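Local coordinates for periplasmic sugar-binding protein (Chloroflexus aurantiacus, PDB 4RXU) that binds beta-D-glucose and probably serves as the periplasmic sugar-binding component of an ABC-type carbohydrate transporter, at residues 49-54 with 356-361; 132-137 with 324-329. One frame throughout, in Å; residues are numbered along the deposited sequence.

Interaction 1: residues 49-54 with 356-361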
loop_
_atom_site.group_PDB
_atom_site.type_symbol
_atom_site.label_atom_id
_atom_site.label_comp_id
_atom_site.label_asym_id
_atom_site.label_seq_id
_atom_site.Cartn_x
_atom_site.Cartn_y
_atom_site.Cartn_z
ATOM N N GLU A 49 11.781 6.134 4.838
ATOM C CA GLU A 49 13.102 6.775 4.918
ATOM C C GLU A 49 13.297 7.463 6.274
ATOM O O GLU A 49 14.290 7.240 6.956
ATOM C CB GLU A 49 13.304 7.800 3.788
ATOM C CG GLU A 49 14.685 8.430 3.779
ATOM C CD GLU A 49 14.792 9.552 2.783
ATOM O OE1 GLU A 49 13.767 10.222 2.535
ATOM O OE2 GLU A 49 15.894 9.777 2.258
ATOM N N THR A 50 12.319 8.265 6.656
ATOM C CA THR A 50 12.344 8.993 7.926
ATOM C C THR A 50 12.414 8.069 9.114
ATOM O O THR A 50 13.250 8.233 10.004
ATOM C CB THR A 50 11.106 9.900 8.057
ATOM O OG1 THR A 50 11.202 10.947 7.071
ATOM C CG2 THR A 50 11.002 10.482 9.516
ATOM N N ARG A 51 11.558 7.051 9.097
ATOM C CA ARG A 51 11.491 6.124 10.203
ATOM C C ARG A 51 12.742 5.245 10.292
ATOM O O ARG A 51 13.195 4.933 11.411
ATOM C CB ARG A 51 10.231 5.272 10.120
ATOM C CG ARG A 51 8.934 6.069 10.122
ATOM C CD ARG A 51 8.714 6.803 11.411
ATOM N NE ARG A 51 7.439 7.523 11.389
ATOM C CZ ARG A 51 6.924 8.132 12.448
ATOM N NH1 ARG A 51 7.566 8.094 13.609
ATOM N NH2 ARG A 51 5.779 8.777 12.334
ATOM N N PHE A 52 13.310 4.858 9.131
ATOM C CA PHE A 52 14.559 4.127 9.145
ATOM C C PHE A 52 15.650 4.957 9.790
ATOM O O PHE A 52 16.364 4.486 10.679
ATOM C CB PHE A 52 15.013 3.694 7.740
ATOM C CG PHE A 52 14.507 2.323 7.335
ATOM C CD1 PHE A 52 14.831 1.201 8.075
ATOM C CD2 PHE A 52 13.714 2.169 6.214
ATOM C CE1 PHE A 52 14.375 -0.048 7.700
ATOM C CE2 PHE A 52 13.267 0.922 5.828
ATOM C CZ PHE A 52 13.593 -0.185 6.567
ATOM N N ARG A 53 15.785 6.192 9.314
ATOM C CA ARG A 53 16.831 7.090 9.837
ATOM C C ARG A 53 16.683 7.299 11.334
ATOM O O ARG A 53 17.661 7.228 12.072
ATOM C CB ARG A 53 16.811 8.423 9.107
ATOM C CG ARG A 53 17.425 8.291 7.724
ATOM C CD ARG A 53 17.626 9.630 7.033
ATOM N NE ARG A 53 17.644 9.492 5.569
ATOM C CZ ARG A 53 18.585 8.870 4.852
ATOM N NH1 ARG A 53 19.632 8.297 5.432
ATOM N NH2 ARG A 53 18.473 8.806 3.525
ATOM N N GLU A 54 15.455 7.517 11.792
ATOM C CA GLU A 54 15.223 7.653 13.245
ATOM C C GLU A 54 15.633 6.396 14.023
ATOM O O GLU A 54 16.285 6.472 15.051
ATOM C CB GLU A 54 13.776 8.033 13.536
ATOM C CG GLU A 54 13.466 9.461 13.060
ATOM C CD GLU A 54 11.988 9.808 13.022
ATOM O OE1 GLU A 54 11.142 8.912 13.203
ATOM O OE2 GLU A 54 11.676 11.004 12.786
ATOM N N GLY A 356 1.901 8.173 19.614
ATOM C CA GLY A 356 3.164 8.828 19.307
ATOM C C GLY A 356 3.575 8.915 17.854
ATOM O O GLY A 356 4.645 9.430 17.554
ATOM N N TYR A 357 2.729 8.440 16.950
ATOM C CA TYR A 357 3.096 8.434 15.548
ATOM C C TYR A 357 3.338 9.845 15.030
ATOM O O TYR A 357 4.390 10.139 14.412
ATOM C CB TYR A 357 2.024 7.742 14.715
ATOM C CG TYR A 357 2.508 7.275 13.361
ATOM C CD1 TYR A 357 3.282 6.149 13.257
ATOM C CD2 TYR A 357 2.200 7.973 12.190
ATOM C CE1 TYR A 357 3.758 5.692 12.031
ATOM C CE2 TYR A 357 2.631 7.504 10.963
ATOM C CZ TYR A 357 3.421 6.351 10.891
ATOM O OH TYR A 357 3.855 5.831 9.669
ATOM N N TYR A 358 2.384 10.720 15.334
ATOM C CA TYR A 358 2.476 12.127 14.977
ATOM C C TYR A 358 2.238 13.017 16.176
ATOM O O TYR A 358 1.498 12.659 17.067
ATOM C CB TYR A 358 1.434 12.525 13.933
ATOM C CG TYR A 358 1.561 11.882 12.567
ATOM C CD1 TYR A 358 2.785 11.774 11.936
ATOM C CD2 TYR A 358 0.451 11.429 11.897
ATOM C CE1 TYR A 358 2.898 11.235 10.670
ATOM C CE2 TYR A 358 0.565 10.871 10.618
ATOM C CZ TYR A 358 1.795 10.791 10.012
ATOM O OH TYR A 358 1.937 10.239 8.747
ATOM N N SER A 359 2.845 14.194 16.158
ATOM C CA SER A 359 2.498 15.235 17.117
ATOM C C SER A 359 1.161 15.870 16.746
ATOM O O SER A 359 0.866 16.112 15.568
ATOM C CB SER A 359 3.595 16.288 17.178
ATOM O OG SER A 359 3.173 17.426 17.929
ATOM N N ALA A 360 0.344 16.152 17.763
ATOM C CA ALA A 360 -0.923 16.849 17.534
ATOM C C ALA A 360 -0.725 18.187 16.811
ATOM O O ALA A 360 -1.605 18.635 16.066
ATOM C CB ALA A 360 -1.632 17.091 18.853
ATOM N N SER A 361 0.423 18.824 17.047
ATOM C CA SER A 361 0.699 20.126 16.451
ATOM C C SER A 361 0.855 20.072 14.925
ATOM O O SER A 361 0.891 21.119 14.263
ATOM C CB SER A 361 1.950 20.740 17.056
ATOM O OG SER A 361 3.064 19.926 16.766
HETATM O O HOH W 1 6.936 9.517 15.983
#
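The CA atoms of Arg51, on helix 44-59, and Tyr357, in the loop after helix 348-354, lie 10.2 Å apart, a gap the arginine side chain spans. Gly356, with positive phi, is the first residue past helix 348-354 to leave helical backbone angles. Turned about CB-CG (chi2 -65°), the Arg51 chain bends and sets its guanidinium over one face of the Tyr357 ring, Arg51 NH2 standing 3.4 Å above the ring plane, over its centre. The planes are 32° apart, and Arg51 CZ sits 4.2 Å from the centroid of the Tyr357 ring in a cation-pi interaction. Arg51 NH2 also donates to Tyr357 O at 2.8 Å in a nearly straight bond (170°) that keeps to the guanidinium plane. In this two-lobed periplasmic binding protein the contact ties a helix of the N-terminal lobe to the C-terminal tail; Tyr357 OH bonds to Gln47 of that helix, and Tyr358 OH to Ala279 O, next to the pocket residue Asp278. Arg51 NH1 gives a 2.8 Å bond to a water that donates in turn to Gly356 O, and forms a long salt bridge with Glu54 OE1. With an alanine at Arg51, Tyr357 O would probably lose this donor and the ring its cation.

Interaction 2: residues 132-137 with 324-329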
loop_
_atom_site.group_PDB
_atom_site.type_symbol
_atom_site.label_atom_id
_atom_site.label_comp_id
_atom_site.label_asym_id
_atom_site.label_seq_id
_atom_site.Cartn_x
_atom_site.Cartn_y
_atom_site.Cartn_z
ATOM N N THR A 132 6.189 -7.153 6.160
ATOM C CA THR A 132 4.987 -6.623 5.528
ATOM C C THR A 132 3.901 -6.245 6.530
ATOM O O THR A 132 3.836 -6.786 7.642
ATOM C CB THR A 132 4.428 -7.658 4.506
ATOM O OG1 THR A 132 3.342 -7.106 3.755
ATOM C CG2 THR A 132 3.923 -8.947 5.204
ATOM N N PHE A 133 3.042 -5.333 6.100
ATOM C CA PHE A 133 1.745 -5.175 6.735
ATOM C C PHE A 133 0.776 -6.217 6.193
ATOM O O PHE A 133 0.996 -6.845 5.152
ATOM C CB PHE A 133 1.177 -3.790 6.488
ATOM C CG PHE A 133 2.003 -2.681 7.070
ATOM C CD1 PHE A 133 2.101 -2.502 8.440
ATOM C CD2 PHE A 133 2.696 -1.810 6.228
ATOM C CE1 PHE A 133 2.854 -1.472 8.953
ATOM C CE2 PHE A 133 3.441 -0.781 6.747
ATOM C CZ PHE A 133 3.514 -0.616 8.108
ATOM N N ASP A 134 -0.332 -6.406 6.888
ATOM C CA ASP A 134 -1.373 -7.340 6.416
ATOM C C ASP A 134 -2.176 -6.661 5.295
ATOM O O ASP A 134 -3.185 -6.001 5.537
ATOM C CB ASP A 134 -2.289 -7.701 7.580
ATOM C CG ASP A 134 -3.302 -8.793 7.244
ATOM O OD1 ASP A 134 -3.583 -9.054 6.052
ATOM O OD2 ASP A 134 -3.850 -9.399 8.203
ATOM N N SER A 135 -1.708 -6.800 4.061
ATOM C CA SER A 135 -2.304 -6.081 2.930
ATOM C C SER A 135 -3.717 -6.516 2.550
ATOM O O SER A 135 -4.531 -5.684 2.108
ATOM C CB SER A 135 -1.417 -6.148 1.693
ATOM O OG SER A 135 -0.183 -5.488 1.910
ATOM N N ILE A 136 -4.011 -7.804 2.711
ATOM C CA ILE A 136 -5.387 -8.262 2.477
ATOM C C ILE A 136 -6.343 -7.519 3.440
ATOM O O ILE A 136 -7.435 -7.054 3.046
ATOM C CB ILE A 136 -5.492 -9.793 2.631
ATOM C CG1 ILE A 136 -4.795 -10.515 1.451
ATOM C CG2 ILE A 136 -6.945 -10.277 2.763
ATOM C CD1 ILE A 136 -5.522 -10.448 0.117
ATOM N N ALA A 137 -5.933 -7.426 4.698
ATOM C CA ALA A 137 -6.730 -6.734 5.694
ATOM C C ALA A 137 -6.876 -5.246 5.362
ATOM O O ALA A 137 -7.924 -4.682 5.612
ATOM C CB ALA A 137 -6.138 -6.917 7.089
ATOM N N GLY A 324 3.894 -17.442 9.317
ATOM C CA GLY A 324 3.070 -17.363 8.128
ATOM C C GLY A 324 3.937 -17.106 6.912
ATOM O O GLY A 324 5.167 -16.909 7.016
ATOM N N THR A 325 3.302 -17.142 5.749
ATOM C CA THR A 325 4.000 -16.953 4.460
ATOM C C THR A 325 3.163 -16.135 3.478
ATOM O O THR A 325 1.926 -16.044 3.610
ATOM C CB THR A 325 4.360 -18.294 3.769
ATOM O OG1 THR A 325 3.179 -19.050 3.513
ATOM C CG2 THR A 325 5.412 -19.121 4.613
ATOM N N TYR A 326 3.849 -15.556 2.490
ATOM C CA TYR A 326 3.178 -15.003 1.325
ATOM C C TYR A 326 3.756 -15.691 0.118
ATOM O O TYR A 326 4.961 -15.745 -0.054
ATOM C CB TYR A 326 3.399 -13.494 1.158
ATOM C CG TYR A 326 2.594 -12.611 2.080
ATOM C CD1 TYR A 326 2.772 -12.656 3.460
ATOM C CD2 TYR A 326 1.670 -11.724 1.574
ATOM C CE1 TYR A 326 2.031 -11.845 4.307
ATOM C CE2 TYR A 326 0.933 -10.902 2.408
ATOM C CZ TYR A 326 1.101 -10.979 3.771
ATOM O OH TYR A 326 0.355 -10.135 4.569
ATOM N N ASN A 327 2.890 -16.172 -0.755
ATOM C CA ASN A 327 3.364 -16.776 -1.963
ATOM C C ASN A 327 3.760 -15.729 -2.976
ATOM O O ASN A 327 3.055 -14.734 -3.211
ATOM C CB ASN A 327 2.298 -17.673 -2.576
ATOM C CG ASN A 327 2.803 -18.409 -3.813
ATOM O OD1 ASN A 327 2.612 -17.972 -4.949
ATOM N ND2 ASN A 327 3.517 -19.483 -3.582
ATOM N N ASN A 328 4.877 -15.991 -3.635
ATOM C CA ASN A 328 5.413 -15.026 -4.591
ATOM C C ASN A 328 5.482 -15.557 -6.031
ATOM O O ASN A 328 6.106 -14.943 -6.887
ATOM C CB ASN A 328 6.782 -14.541 -4.113
ATOM C CG ASN A 328 7.906 -15.452 -4.529
ATOM O OD1 ASN A 328 7.687 -16.625 -4.842
ATOM N ND2 ASN A 328 9.117 -14.906 -4.599
ATOM N N GLY A 329 4.780 -16.657 -6.294
ATOM C CA GLY A 329 4.784 -17.307 -7.614
ATOM C C GLY A 329 5.689 -18.523 -7.713
ATOM O O GLY A 329 5.457 -19.445 -8.522
HETATM O O HOH W 2 -2.192 -10.023 3.746
#
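Where strand 129-133 of the mixed sheet gives way to helix 135-148, the Tyr326 side chain, from the short strand 325-327, reaches Thr132 and the turn that follows it. Thr132 and Tyr326 approach from opposite directions: the methyl CG2 of Thr132 meets the ring obliquely, 3.6 Å from Tyr326 CE1. The Thr132 hydroxyl is engaged within its own segment instead: with OG1 anti to the backbone N (chi1 -173°), Thr132 OG1 donates to Phe133 O at 2.7 Å, in the carbonyl plane and on a lone pair. The same carbonyl oxygen, Phe133 O, comes within 3.4 Å of Tyr326 OH. Strand 332-343 pairs with both strands, parallel to 129-133 and antiparallel to 325-327, and Gln337 on it hydrogen-bonds through OE1 to Tyr326 OH. The chain here leaves the mixed sheet and heads for strand 155-159 of the second, parallel sheet, so the turn is one of the crossings between the lobes. Asp134 is the centre of an inverse gamma turn and the N-cap of the helix; its OD1 accepts from Ala137 N at 3.2 Å, the N-H coming from above the carboxylate plane. A water joins the tyrosine to this cap, donating to Tyr326 OH at 2.7 Å and to Asp134 OD1 at 2.9 Å while accepting from Ile136 N. The phenol is thereby coupled to the first turn of the helix. Ser135, the first helical residue, touches Asn168 and Phe172 of the glucose pocket.

In the fold
Interactions 1 and 2 lie on different parts of the two-lobed fold, their centres 25 Å apart and their nearest atoms about 7 Å, without touching. Both lie near the bound beta-D-glucopyranose without supplying residues to its pocket: the side chain of Ser135 in interaction 2 is about 6 Å from it, that of Tyr357 in interaction 1 about 9 Å. Helix 44-59 of interaction 1 begins with the pocket residues Arg44 and Trp45. Strand 332-343 and helix 348-354 connect the contacts along the chain, running from 324-329 to the tail at 356-361. Interaction 2 sits at a crossing between the lobes; interaction 1 joins an N-lobe helix to the C-terminal tail, beside a citrate probably from the crystallisation liquor.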